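Local structure of ketosynthase (Streptomyces sp. MSC090213JE08, 6KXD) at residues H69-D74 and I152-R157; A105-G110 and L156-V161; P59-G64 and G79-A84. The protein probably catalyses the decarboxylative condensation of an acyl-ACP with malonyl-ACP, within a ketosynthase/chain length factor complex of a polyketide synthase. All blocks are in the same frame, centred on the assembly; numbering follows the deposited sequence.

Interaction 1 (H69-D74 and I152-R157); sequences HVPLDD and IARELR
Glu155 OE1 accepts two consecutive backbone amides of the incoming loop. His69 N lies 2.8 Å from Glu155 OE1 on its syn side, toward the other carboxylate oxygen, and Val70 N lies 3.0 Å from Glu155 OE1, nearly in line with the C-O bond. The site is the C-terminal end of helix 147-156 in the thiolase-like fold, where Arg157, with positive phi, closes the helix in a Schellman motif. Glu155 comes down on the loop because CG lies anti to the backbone N (chi1 176°) and the chain then bends at chi2. Its other oxygen, OE2, forms a salt bridge with Arg87 and takes the amide of His68, which should favour the ionised carboxylate and fix its rotation. His69 adds a side-chain bond: His69 ND1 donates to Glu155 O at 2.9 Å, almost straight at 168°, with the acceptor in the ring plane. This carbonyl sits at the last turn, and Pro159, four residues on, has no N-H to offer it. Between the two polar sites Val70 is the apolar filler. Val70 CG2 rests 3.7 Å from Arg154 CB, and Val70 CG1 lies over one face of the guanidinium, toward the rim. Ile261 of the neighbouring subunit also packs on Arg154. Beyond Val70, a bend at chi3 carries the guanidinium across to Asp74 in a salt bridge, the two flat groups turned 52° apart. Both end nitrogens converge on one oxygen: Asp74 OD2 lies 3.0 Å from Arg154 NH2, which comes head-on, and 3.0 Å from Arg154 NH1, which approaches from above the carboxylate plane.

Interaction 2 (A105-G110 and L156-V161); sequences AVITVG and LRMPNV
Ile107 points its side chain at Val161 and closes on it step by step. Ile107 CB is 4.0 Å from Val161 CG1. The next carbon, Ile107 CG1, lies 3.7 Å from Val161 CG1. At the tip Ile107 CD1 comes to 3.5 Å from Val161 CG1 and also touches CG2, while its further neighbour is the sulfur of Met158. With CG1 anti to the carbonyl carbon (chi1 -61°), the long branch of Ile107 reaches across to the next strand. These strands, 105-110 and 161-166, run parallel side by side, and the largely helical stretch joining them, ending in helix 147-156, makes a beta-alpha-beta crossover of the thiolase-like N-terminal half. Ala105 starts the pairing: Ala105 N donates to Asn160 O at 3.0 Å, in the carbonyl plane, and Ala105 O receives a CA-H contact from Val161 CA at 3.2 Å. Asn160 centres an inverse gamma turn that leads into the strand. With an alanine in place of Val161 both methyls under Ile107 CD1 are gone, and a gap is likely to open there and beside Ala153 of the covering helix. Met158, bent at chi3, swings its methyl back over the strand end, setting Met158 CE 3.6 Å from Ala105 CB.

Interaction 3 (P59-G64 and G79-A84); sequences PDFEPG and GQYAVA
The ring of Phe61 is enclosed on both faces and at two places on its edge. Over one face stands the edge of Tyr81, in a T-shaped (edge-to-face) pair with ring centroids 4.9 Å apart and planes at 84°. Tyr81 CE1 is the atom that points in, 3.6 Å from Phe61 CD2 and displaced toward the rim. Pro63 N, from the same loop, lies over the centre of the opposite face. At the edge, in the ring plane, Phe61 CE2 meets Gln80 OE1 at 3.4 Å, and Phe61 CE1 meets Ala84 CB at 3.9 Å. The Gln80 amide is turned only 29° from the ring plane, and OE1 lies at the C-H rim rather than over the pi cloud. Gln80 NE2 hydrogen-bonds to Leu72 O, consistent with the oxygen being the end turned to the ring. The stem of Gln80 joins in, with Gln80 CB 3.7 Å from Phe61 CE2. Pro63 CG touches Gln80 OE1 more loosely, at 4.0 Å. Chi1 of 176° swings the Phe61 ring away from its own backbone N and out to the helix. Tyr81 is held at its far end, where OH hydrogen-bonds to Glu233 OE2 and to Arg77 NH1. Ile18 of strand 10-19 adds further apolar contact to Phe61, Tyr81 and Ala84. In this ketosynthase fold, one loop aromatic thus docks on helix 77-93 through a T-shaped pair, between that helix and strand 10-19.

In the fold
Interaction 2 is the buried one, a strand pairing backed by aliphatic side chains; interactions 1 and 3 are partly buried and fasten two parts of the same loop, between strand 54-55 and helix 77-93. Interaction 1 ties that loop to helix 147-156 by charge and hydrogen bonds, whereas interaction 3 rests it on helix 77-93 by aromatic and apolar contact. The two adjoin where Val83 packs on Glu155 and Leu72 on Pro63. Interactions 1 and 2 share Leu156 and Arg157, so the helix end held by the loop leads through a short turn into strand 161-166. At the helix end Arg157 also forms a salt bridge with Asp262 of the neighbouring subunit.

Interaction 1 (H69-D74 and I152-R157)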
# COMPACT_ATOMS: atom_id res chain seq x y z
N HIS A 69 13.87 -16.46 12.25
CA HIS A 69 13.99 -17.22 11.04
C HIS A 69 14.56 -16.39 9.91
O HIS A 69 15.28 -16.88 9.15
CB HIS A 69 12.64 -17.79 10.59
CG HIS A 69 12.13 -18.78 11.56
ND1 HIS A 69 10.83 -18.76 12.04
CD2 HIS A 69 12.76 -19.81 12.16
CE1 HIS A 69 10.68 -19.76 12.87
NE2 HIS A 69 11.86 -20.40 12.98
N VAL A 70 14.11 -15.14 9.78
CA VAL A 70 14.49 -14.33 8.69
C VAL A 70 15.82 -13.69 9.05
O VAL A 70 15.91 -13.01 10.06
CB VAL A 70 13.41 -13.25 8.43
CG1 VAL A 70 13.86 -12.33 7.32
CG2 VAL A 70 12.07 -13.89 8.09
N PRO A 71 16.88 -13.80 8.23
CA PRO A 71 18.10 -13.04 8.48
C PRO A 71 17.80 -11.55 8.54
O PRO A 71 17.05 -11.06 7.70
CB PRO A 71 18.98 -13.32 7.27
CG PRO A 71 18.46 -14.63 6.72
CD PRO A 71 16.99 -14.64 7.04
N LEU A 72 18.40 -10.87 9.50
CA LEU A 72 18.18 -9.42 9.70
C LEU A 72 18.56 -8.62 8.46
O LEU A 72 17.89 -7.58 8.17
CB LEU A 72 18.94 -8.94 10.93
CG LEU A 72 18.47 -9.54 12.26
CD1 LEU A 72 19.32 -9.00 13.41
CD2 LEU A 72 16.99 -9.26 12.48
N ASP A 73 19.56 -9.05 7.68
CA ASP A 73 19.93 -8.25 6.57
C ASP A 73 18.92 -8.40 5.41
O ASP A 73 19.08 -7.75 4.41
CB ASP A 73 21.36 -8.51 6.12
CG ASP A 73 21.60 -9.87 5.51
OD1 ASP A 73 20.62 -10.64 5.31
OD2 ASP A 73 22.78 -10.16 5.29
N ASP A 74 17.92 -9.27 5.55
CA ASP A 74 16.87 -9.37 4.54
C ASP A 74 15.89 -8.22 4.70
O ASP A 74 15.01 -8.04 3.89
CB ASP A 74 16.15 -10.71 4.65
CG ASP A 74 16.87 -11.84 3.94
OD1 ASP A 74 17.96 -11.57 3.42
OD2 ASP A 74 16.30 -12.96 3.89
N ILE A 152 6.98 -11.06 7.11
CA ILE A 152 6.18 -11.55 8.18
C ILE A 152 5.78 -12.99 7.87
O ILE A 152 5.82 -13.83 8.76
CB ILE A 152 4.93 -10.71 8.44
CG1 ILE A 152 5.34 -9.32 8.94
CG2 ILE A 152 4.00 -11.44 9.38
CD1 ILE A 152 4.25 -8.34 8.99
N ALA A 153 5.36 -13.22 6.62
CA ALA A 153 4.92 -14.56 6.26
C ALA A 153 6.12 -15.50 6.42
O ALA A 153 5.99 -16.67 6.89
CB ALA A 153 4.34 -14.62 4.88
N ARG A 154 7.27 -15.02 5.98
CA ARG A 154 8.51 -15.80 6.07
C ARG A 154 8.81 -16.16 7.52
O ARG A 154 9.10 -17.31 7.85
CB ARG A 154 9.68 -15.03 5.45
CG ARG A 154 9.64 -15.02 3.93
CD ARG A 154 10.87 -14.37 3.36
NE ARG A 154 12.08 -15.07 3.73
CZ ARG A 154 13.30 -14.53 3.66
NH1 ARG A 154 13.44 -13.33 3.13
NH2 ARG A 154 14.36 -15.20 4.09
N GLU A 155 8.81 -15.16 8.38
CA GLU A 155 9.16 -15.36 9.80
C GLU A 155 8.15 -16.28 10.51
O GLU A 155 8.53 -17.13 11.34
CB GLU A 155 9.21 -14.00 10.48
CG GLU A 155 9.47 -14.09 11.96
CD GLU A 155 10.82 -14.66 12.37
OE1 GLU A 155 11.72 -14.77 11.51
OE2 GLU A 155 10.96 -15.00 13.58
N LEU A 156 6.85 -16.15 10.20
CA LEU A 156 5.85 -16.92 10.89
C LEU A 156 5.56 -18.25 10.17
O LEU A 156 4.69 -19.01 10.66
CB LEU A 156 4.60 -16.07 11.09
CG LEU A 156 4.86 -14.82 11.93
CD1 LEU A 156 3.59 -14.02 12.07
CD2 LEU A 156 5.42 -15.20 13.29
N ARG A 157 6.26 -18.50 9.06
CA ARG A 157 6.17 -19.74 8.30
C ARG A 157 4.76 -19.94 7.76
O ARG A 157 4.18 -21.01 7.89
CB ARG A 157 6.63 -20.90 9.19
CG ARG A 157 8.07 -20.76 9.66
CD ARG A 157 9.04 -20.88 8.51
NE ARG A 157 8.92 -22.18 7.86
CZ ARG A 157 9.42 -22.47 6.66
NH1 ARG A 157 10.12 -21.57 5.99
NH2 ARG A 157 9.18 -23.67 6.14

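Interaction 2 (A105-G110 and L156-V161)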
# COMPACT_ATOMS: atom_id res chain seq x y z
N ALA A 105 -4.49 -16.71 5.16
CA ALA A 105 -4.48 -15.50 5.95
C ALA A 105 -4.14 -14.34 5.05
O ALA A 105 -3.53 -14.51 3.96
CB ALA A 105 -3.47 -15.62 7.07
N VAL A 106 -4.51 -13.16 5.52
CA VAL A 106 -4.08 -11.97 4.91
C VAL A 106 -3.08 -11.33 5.88
O VAL A 106 -3.33 -11.27 7.06
CB VAL A 106 -5.27 -11.05 4.57
CG1 VAL A 106 -4.84 -9.62 4.30
CG2 VAL A 106 -6.05 -11.59 3.38
N ILE A 107 -1.96 -10.85 5.33
CA ILE A 107 -0.99 -10.05 6.05
C ILE A 107 -0.86 -8.74 5.30
O ILE A 107 -0.45 -8.74 4.18
CB ILE A 107 0.37 -10.76 6.14
CG1 ILE A 107 0.27 -12.09 6.87
CG2 ILE A 107 1.41 -9.83 6.75
CD1 ILE A 107 1.57 -12.86 6.88
N THR A 108 -1.27 -7.66 5.94
CA THR A 108 -1.32 -6.39 5.26
C THR A 108 -0.72 -5.36 6.22
O THR A 108 -1.22 -5.21 7.34
CB THR A 108 -2.73 -6.14 4.72
OG1 THR A 108 -2.78 -4.83 4.14
CG2 THR A 108 -3.77 -6.28 5.80
N VAL A 109 0.42 -4.83 5.78
CA VAL A 109 1.24 -3.92 6.48
C VAL A 109 1.22 -2.61 5.71
O VAL A 109 1.57 -2.56 4.56
CB VAL A 109 2.68 -4.41 6.64
CG1 VAL A 109 3.49 -3.37 7.40
CG2 VAL A 109 2.74 -5.74 7.36
N GLY A 110 0.87 -1.55 6.42
CA GLY A 110 0.91 -0.22 5.87
C GLY A 110 2.29 0.37 6.02
O GLY A 110 2.99 0.06 6.96
N LEU A 156 6.85 -16.15 10.20
CA LEU A 156 5.85 -16.92 10.89
C LEU A 156 5.56 -18.25 10.17
O LEU A 156 4.69 -19.01 10.66
CB LEU A 156 4.60 -16.07 11.09
CG LEU A 156 4.86 -14.82 11.93
CD1 LEU A 156 3.59 -14.02 12.07
CD2 LEU A 156 5.42 -15.20 13.29
N ARG A 157 6.26 -18.50 9.06
CA ARG A 157 6.17 -19.74 8.30
C ARG A 157 4.76 -19.94 7.76
O ARG A 157 4.18 -21.01 7.89
CB ARG A 157 6.63 -20.90 9.19
CG ARG A 157 8.07 -20.76 9.66
CD ARG A 157 9.04 -20.88 8.51
NE ARG A 157 8.92 -22.18 7.86
CZ ARG A 157 9.42 -22.47 6.66
NH1 ARG A 157 10.12 -21.57 5.99
NH2 ARG A 157 9.18 -23.67 6.14
N MET A 158 4.23 -18.89 7.15
CA MET A 158 2.90 -18.87 6.62
C MET A 158 2.97 -18.70 5.11
O MET A 158 3.10 -17.58 4.61
CB MET A 158 2.11 -17.72 7.21
CG MET A 158 1.95 -17.80 8.69
SD MET A 158 1.26 -16.31 9.43
CE MET A 158 -0.42 -16.42 8.80
N PRO A 159 2.90 -19.78 4.32
CA PRO A 159 2.99 -19.66 2.87
C PRO A 159 1.66 -19.25 2.24
O PRO A 159 1.67 -18.64 1.15
CB PRO A 159 3.43 -21.04 2.39
CG PRO A 159 2.91 -21.98 3.48
CD PRO A 159 2.95 -21.19 4.77
N ASN A 160 0.56 -19.58 2.92
CA ASN A 160 -0.78 -19.45 2.39
C ASN A 160 -1.35 -18.08 2.78
O ASN A 160 -2.33 -17.98 3.47
CB ASN A 160 -1.71 -20.59 2.83
CG ASN A 160 -2.96 -20.64 1.96
OD1 ASN A 160 -2.99 -20.01 0.89
ND2 ASN A 160 -3.99 -21.34 2.41
N VAL A 161 -0.65 -17.04 2.33
CA VAL A 161 -0.87 -15.70 2.72
C VAL A 161 -0.97 -14.84 1.47
O VAL A 161 -0.18 -15.01 0.54
CB VAL A 161 0.33 -15.29 3.60
CG1 VAL A 161 0.59 -13.80 3.61
CG2 VAL A 161 0.11 -15.85 5.00

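Interaction 3 (P59-G64 and G79-A84)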
# COMPACT_ATOMS: atom_id res chain seq x y z
N PRO A 59 13.81 3.42 20.97
CA PRO A 59 15.12 3.63 21.59
C PRO A 59 16.05 2.40 21.60
O PRO A 59 17.24 2.54 21.24
CB PRO A 59 14.70 4.07 23.01
CG PRO A 59 13.42 3.34 23.27
CD PRO A 59 12.70 3.37 21.93
N ASP A 60 15.51 1.23 21.96
CA ASP A 60 16.35 0.10 22.34
C ASP A 60 15.81 -1.20 21.75
O ASP A 60 15.61 -2.19 22.46
CB ASP A 60 16.50 0.03 23.87
CG ASP A 60 17.53 1.00 24.44
OD1 ASP A 60 18.60 1.18 23.81
OD2 ASP A 60 17.25 1.58 25.52
N PHE A 61 15.66 -1.20 20.43
CA PHE A 61 15.12 -2.31 19.69
C PHE A 61 16.11 -3.48 19.64
O PHE A 61 17.23 -3.34 19.18
CB PHE A 61 14.80 -1.86 18.27
CG PHE A 61 14.30 -2.96 17.37
CD1 PHE A 61 13.17 -3.67 17.72
CD2 PHE A 61 14.92 -3.20 16.15
CE1 PHE A 61 12.69 -4.67 16.88
CE2 PHE A 61 14.44 -4.21 15.33
CZ PHE A 61 13.32 -4.92 15.70
N GLU A 62 15.65 -4.66 20.07
CA GLU A 62 16.47 -5.88 20.03
C GLU A 62 15.76 -6.91 19.16
O GLU A 62 14.85 -7.61 19.64
CB GLU A 62 16.69 -6.42 21.45
CG GLU A 62 17.72 -5.62 22.22
CD GLU A 62 17.80 -6.01 23.69
OE1 GLU A 62 18.57 -5.35 24.43
OE2 GLU A 62 17.10 -6.98 24.10
N PRO A 63 16.15 -7.00 17.88
CA PRO A 63 15.43 -7.84 16.93
C PRO A 63 15.41 -9.31 17.37
O PRO A 63 14.41 -9.97 17.21
CB PRO A 63 16.14 -7.59 15.59
CG PRO A 63 17.42 -6.84 15.89
CD PRO A 63 17.28 -6.28 17.28
N GLY A 64 16.50 -9.75 18.03
CA GLY A 64 16.66 -11.10 18.50
C GLY A 64 15.56 -11.54 19.45
O GLY A 64 15.30 -12.73 19.61
N GLY A 79 11.03 -3.22 8.24
CA GLY A 79 10.70 -4.65 8.10
C GLY A 79 10.95 -5.37 9.41
O GLY A 79 10.15 -6.14 9.86
N GLN A 80 12.05 -5.03 10.08
CA GLN A 80 12.31 -5.63 11.36
C GLN A 80 11.21 -5.26 12.34
O GLN A 80 10.69 -6.10 13.04
CB GLN A 80 13.71 -5.30 11.88
CG GLN A 80 14.79 -5.81 10.97
CD GLN A 80 16.15 -5.35 11.43
OE1 GLN A 80 16.31 -4.92 12.57
NE2 GLN A 80 17.13 -5.52 10.58
N TYR A 81 10.80 -3.98 12.37
CA TYR A 81 9.76 -3.65 13.27
C TYR A 81 8.47 -4.41 12.97
O TYR A 81 7.74 -4.84 13.90
CB TYR A 81 9.45 -2.16 13.22
CG TYR A 81 10.53 -1.23 13.71
CD1 TYR A 81 11.53 -1.65 14.57
CD2 TYR A 81 10.49 0.12 13.38
CE1 TYR A 81 12.50 -0.76 15.02
CE2 TYR A 81 11.44 1.01 13.85
CZ TYR A 81 12.44 0.57 14.69
OH TYR A 81 13.42 1.39 15.17
N ALA A 82 8.18 -4.57 11.67
CA ALA A 82 6.95 -5.17 11.26
C ALA A 82 6.91 -6.62 11.77
O ALA A 82 5.91 -7.08 12.38
CB ALA A 82 6.86 -5.15 9.77
N VAL A 83 8.03 -7.29 11.55
CA VAL A 83 8.17 -8.73 11.87
C VAL A 83 8.10 -8.88 13.40
O VAL A 83 7.37 -9.75 13.90
CB VAL A 83 9.47 -9.31 11.29
CG1 VAL A 83 9.69 -10.75 11.75
CG2 VAL A 83 9.50 -9.30 9.77
N ALA A 84 8.84 -8.04 14.14
CA ALA A 84 8.79 -8.09 15.61
C ALA A 84 7.36 -7.88 16.13
O ALA A 84 6.90 -8.65 16.94
CB ALA A 84 9.79 -7.11 16.18